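PDB 1T6U: superoxide dismutase [Ni] from Streptomyces coelicolor, which catalyses the nickel-dependent dismutation of two superoxide ions, with two protons, to hydrogen peroxide and dioxygen, working as a hollow, roughly spherical homohexamer. Local coordinates for residues A18-M28 against S91-L101. The protein carries 1 engineered substitution. Residues are numbered along the deposited sequence; the frame is centred on the assembly and turned at random.
Sequences AESVKAVQEKM and SKDPATGQKAL
Q25 and K22 of helix 12-30 reach across to the start of helix 94-115 and the loop that leads into it; in this pair from the four-helix bundle, the axes of segments 18-28 and 94-101 approach to 8.0 Å and run antiparallel at 168°. Polar contacts centre on the buried Q25 amide. Its NE2 donates to S91 O (3.0 Å), lying above that carbonyl's plane, and to T96 OG1 (2.9 Å), tilted from the amide plane; OE1 takes a weak bond from G97 N. T96 OG1 in turn donates to D93 O, which fixes the hydroxyl as an acceptor for Q25. Cut back to an alanine, Q25 would probably leave T96 OG1 without its amide donor and open a gap between S91 and T96. The helix start is N-capped by D93, whose OD1 accepts from A95 N, while S91 OG closes an ST turn with D93 N. The backbones come nearest at G97, 4.5 Å from K22 CA to G97 CA; a side chain there would run into Q25 OE1. K22 is a knob among P94, G97, Q98 and L101. A18 CB meets L101 CD2 at 3.7 Å at one end; at the other M28 CE lies against the aliphatic CG of K92, near H35 of a neighbouring subunit. One water donates to both A18 O and G97 O. With CG anti to the backbone N (chi1 -174°), the extended K22 chain crosses P94 and brings NZ to Q98 OE1, 2.8 Å away in the carbonyl plane.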
# COMPACT_ATOMS: atom_id res chain seq x y z
N ALA A 18 -14.42 -11.63 3.13
CA ALA A 18 -15.54 -12.04 2.30
C ALA A 18 -16.86 -11.72 2.95
O ALA A 18 -17.84 -11.38 2.26
CB ALA A 18 -15.32 -13.51 1.95
N GLU A 19 -16.97 -11.79 4.27
CA GLU A 19 -18.16 -11.36 4.98
C GLU A 19 -18.45 -9.87 4.73
O GLU A 19 -19.56 -9.43 4.51
CB GLU A 19 -17.98 -11.67 6.48
CG GLU A 19 -18.10 -13.13 6.85
CD GLU A 19 -17.80 -13.42 8.30
OE1 GLU A 19 -17.84 -14.62 8.69
OE2 GLU A 19 -17.50 -12.48 9.08
N SER A 20 -17.37 -9.05 4.77
CA SER A 20 -17.58 -7.64 4.51
C SER A 20 -18.01 -7.43 3.04
O SER A 20 -18.90 -6.62 2.79
CB SER A 20 -16.38 -6.80 5.02
OG SER A 20 -15.45 -6.85 4.02
N VAL A 21 -17.47 -8.18 2.07
CA VAL A 21 -17.94 -8.08 0.71
C VAL A 21 -19.45 -8.34 0.63
O VAL A 21 -20.20 -7.56 0.02
CB VAL A 21 -17.14 -9.02 -0.19
CG1 VAL A 21 -17.73 -9.16 -1.58
CG2 VAL A 21 -15.71 -8.53 -0.38
N LYS A 22 -19.91 -9.44 1.22
CA LYS A 22 -21.33 -9.76 1.16
C LYS A 22 -22.19 -8.70 1.83
O LYS A 22 -23.26 -8.32 1.34
CB LYS A 22 -21.61 -11.10 1.85
CG LYS A 22 -23.05 -11.53 1.69
CD LYS A 22 -23.38 -12.87 2.37
CE LYS A 22 -24.86 -13.10 2.19
NZ LYS A 22 -25.46 -14.14 3.08
N ALA A 23 -21.69 -8.21 2.95
CA ALA A 23 -22.40 -7.15 3.67
C ALA A 23 -22.51 -5.88 2.83
O ALA A 23 -23.58 -5.25 2.80
CB ALA A 23 -21.73 -6.83 5.00
N VAL A 24 -21.46 -5.51 2.15
CA VAL A 24 -21.49 -4.37 1.23
C VAL A 24 -22.51 -4.59 0.13
O VAL A 24 -23.30 -3.69 -0.17
CB VAL A 24 -20.08 -4.07 0.69
CG1 VAL A 24 -20.14 -3.00 -0.39
CG2 VAL A 24 -19.18 -3.59 1.81
N GLN A 25 -22.52 -5.77 -0.47
CA GLN A 25 -23.51 -6.08 -1.49
C GLN A 25 -24.93 -5.93 -0.93
O GLN A 25 -25.77 -5.31 -1.60
CB GLN A 25 -23.28 -7.48 -2.07
CG GLN A 25 -21.96 -7.61 -2.80
CD GLN A 25 -21.58 -9.02 -3.18
OE1 GLN A 25 -21.78 -9.96 -2.40
NE2 GLN A 25 -20.99 -9.16 -4.37
N GLU A 26 -25.21 -6.45 0.27
CA GLU A 26 -26.55 -6.28 0.84
C GLU A 26 -26.92 -4.81 0.99
O GLU A 26 -28.03 -4.32 0.69
CB GLU A 26 -26.62 -7.03 2.17
CG GLU A 26 -26.48 -8.52 2.08
CD GLU A 26 -26.14 -9.26 3.35
OE1 GLU A 26 -26.36 -10.49 3.44
OE2 GLU A 26 -25.63 -8.68 4.32
N LYS A 27 -25.96 -4.03 1.49
CA LYS A 27 -26.25 -2.61 1.69
C LYS A 27 -26.47 -1.85 0.40
O LYS A 27 -27.22 -0.89 0.35
CB LYS A 27 -25.07 -1.97 2.46
CG LYS A 27 -25.04 -2.48 3.90
CD LYS A 27 -23.94 -1.94 4.74
CE LYS A 27 -24.08 -2.27 6.21
NZ LYS A 27 -25.40 -2.03 6.84
N MET A 28 -25.83 -2.27 -0.66
CA MET A 28 -26.04 -1.64 -1.96
C MET A 28 -27.48 -1.78 -2.38
O MET A 28 -28.00 -0.97 -3.07
CB MET A 28 -25.10 -2.21 -3.04
CG MET A 28 -23.63 -1.89 -2.75
SD MET A 28 -22.46 -2.46 -3.99
CE MET A 28 -22.63 -1.15 -5.21
N SER A 91 -19.95 -7.92 -9.06
CA SER A 91 -21.35 -8.02 -8.76
C SER A 91 -21.78 -7.27 -7.51
O SER A 91 -21.06 -7.14 -6.55
CB SER A 91 -21.76 -9.50 -8.59
OG SER A 91 -23.16 -9.65 -8.43
N LYS A 92 -23.04 -6.79 -7.58
CA LYS A 92 -23.77 -6.23 -6.45
C LYS A 92 -24.56 -7.31 -5.71
O LYS A 92 -25.08 -7.04 -4.61
CB LYS A 92 -24.68 -5.10 -6.92
CG LYS A 92 -23.92 -3.90 -7.47
CD LYS A 92 -24.79 -2.91 -8.25
CE LYS A 92 -26.04 -2.50 -7.55
NZ LYS A 92 -26.96 -1.71 -8.40
N ASP A 93 -24.69 -8.49 -6.28
CA ASP A 93 -25.58 -9.53 -5.75
C ASP A 93 -24.95 -10.20 -4.55
O ASP A 93 -23.93 -10.85 -4.81
CB ASP A 93 -25.85 -10.52 -6.86
CG ASP A 93 -26.70 -11.70 -6.45
OD1 ASP A 93 -27.28 -11.65 -5.35
OD2 ASP A 93 -26.75 -12.68 -7.24
N PRO A 94 -25.50 -10.10 -3.34
CA PRO A 94 -24.88 -10.79 -2.20
C PRO A 94 -24.79 -12.32 -2.37
O PRO A 94 -23.98 -12.91 -1.64
CB PRO A 94 -25.77 -10.43 -1.02
CG PRO A 94 -26.89 -9.60 -1.53
CD PRO A 94 -26.71 -9.38 -2.97
N ALA A 95 -25.53 -12.95 -3.27
CA ALA A 95 -25.34 -14.35 -3.51
C ALA A 95 -23.94 -14.65 -4.04
O ALA A 95 -23.43 -15.75 -3.86
CB ALA A 95 -26.39 -14.95 -4.43
N THR A 96 -23.32 -13.71 -4.71
CA THR A 96 -21.95 -13.89 -5.21
C THR A 96 -20.99 -13.83 -4.03
O THR A 96 -20.07 -14.65 -3.94
CB THR A 96 -21.52 -12.91 -6.31
OG1 THR A 96 -21.51 -11.54 -5.86
CG2 THR A 96 -22.48 -13.00 -7.49
N GLY A 97 -21.20 -12.88 -3.12
CA GLY A 97 -20.39 -12.93 -1.91
C GLY A 97 -20.62 -14.22 -1.13
O GLY A 97 -19.66 -14.75 -0.55
N GLN A 98 -21.85 -14.72 -1.09
CA GLN A 98 -22.07 -15.94 -0.33
C GLN A 98 -21.39 -17.14 -0.96
O GLN A 98 -20.88 -18.05 -0.30
CB GLN A 98 -23.58 -16.15 -0.21
CG GLN A 98 -23.89 -17.41 0.60
CD GLN A 98 -23.38 -17.30 2.02
OE1 GLN A 98 -23.68 -16.27 2.66
NE2 GLN A 98 -22.63 -18.29 2.51
N LYS A 99 -21.38 -17.19 -2.30
CA LYS A 99 -20.68 -18.26 -3.02
C LYS A 99 -19.19 -18.22 -2.68
O LYS A 99 -18.59 -19.29 -2.41
CB LYS A 99 -20.85 -18.18 -4.54
CG LYS A 99 -20.33 -19.47 -5.19
CD LYS A 99 -20.56 -19.46 -6.67
CE LYS A 99 -20.20 -20.78 -7.35
NZ LYS A 99 -20.08 -20.70 -8.85
N ALA A 100 -18.55 -17.06 -2.66
CA ALA A 100 -17.18 -17.01 -2.15
C ALA A 100 -17.05 -17.50 -0.72
O ALA A 100 -16.07 -18.21 -0.40
CB ALA A 100 -16.68 -15.57 -2.34
N LEU A 101 -17.96 -17.15 0.17
CA LEU A 101 -17.93 -17.68 1.54
C LEU A 101 -18.06 -19.18 1.61
O LEU A 101 -17.40 -19.85 2.44
CB LEU A 101 -19.06 -17.03 2.38
CG LEU A 101 -18.73 -15.57 2.81
CD1 LEU A 101 -20.02 -14.87 3.22
CD2 LEU A 101 -17.68 -15.53 3.91
O HOH W 1 -17.69 -12.67 -0.18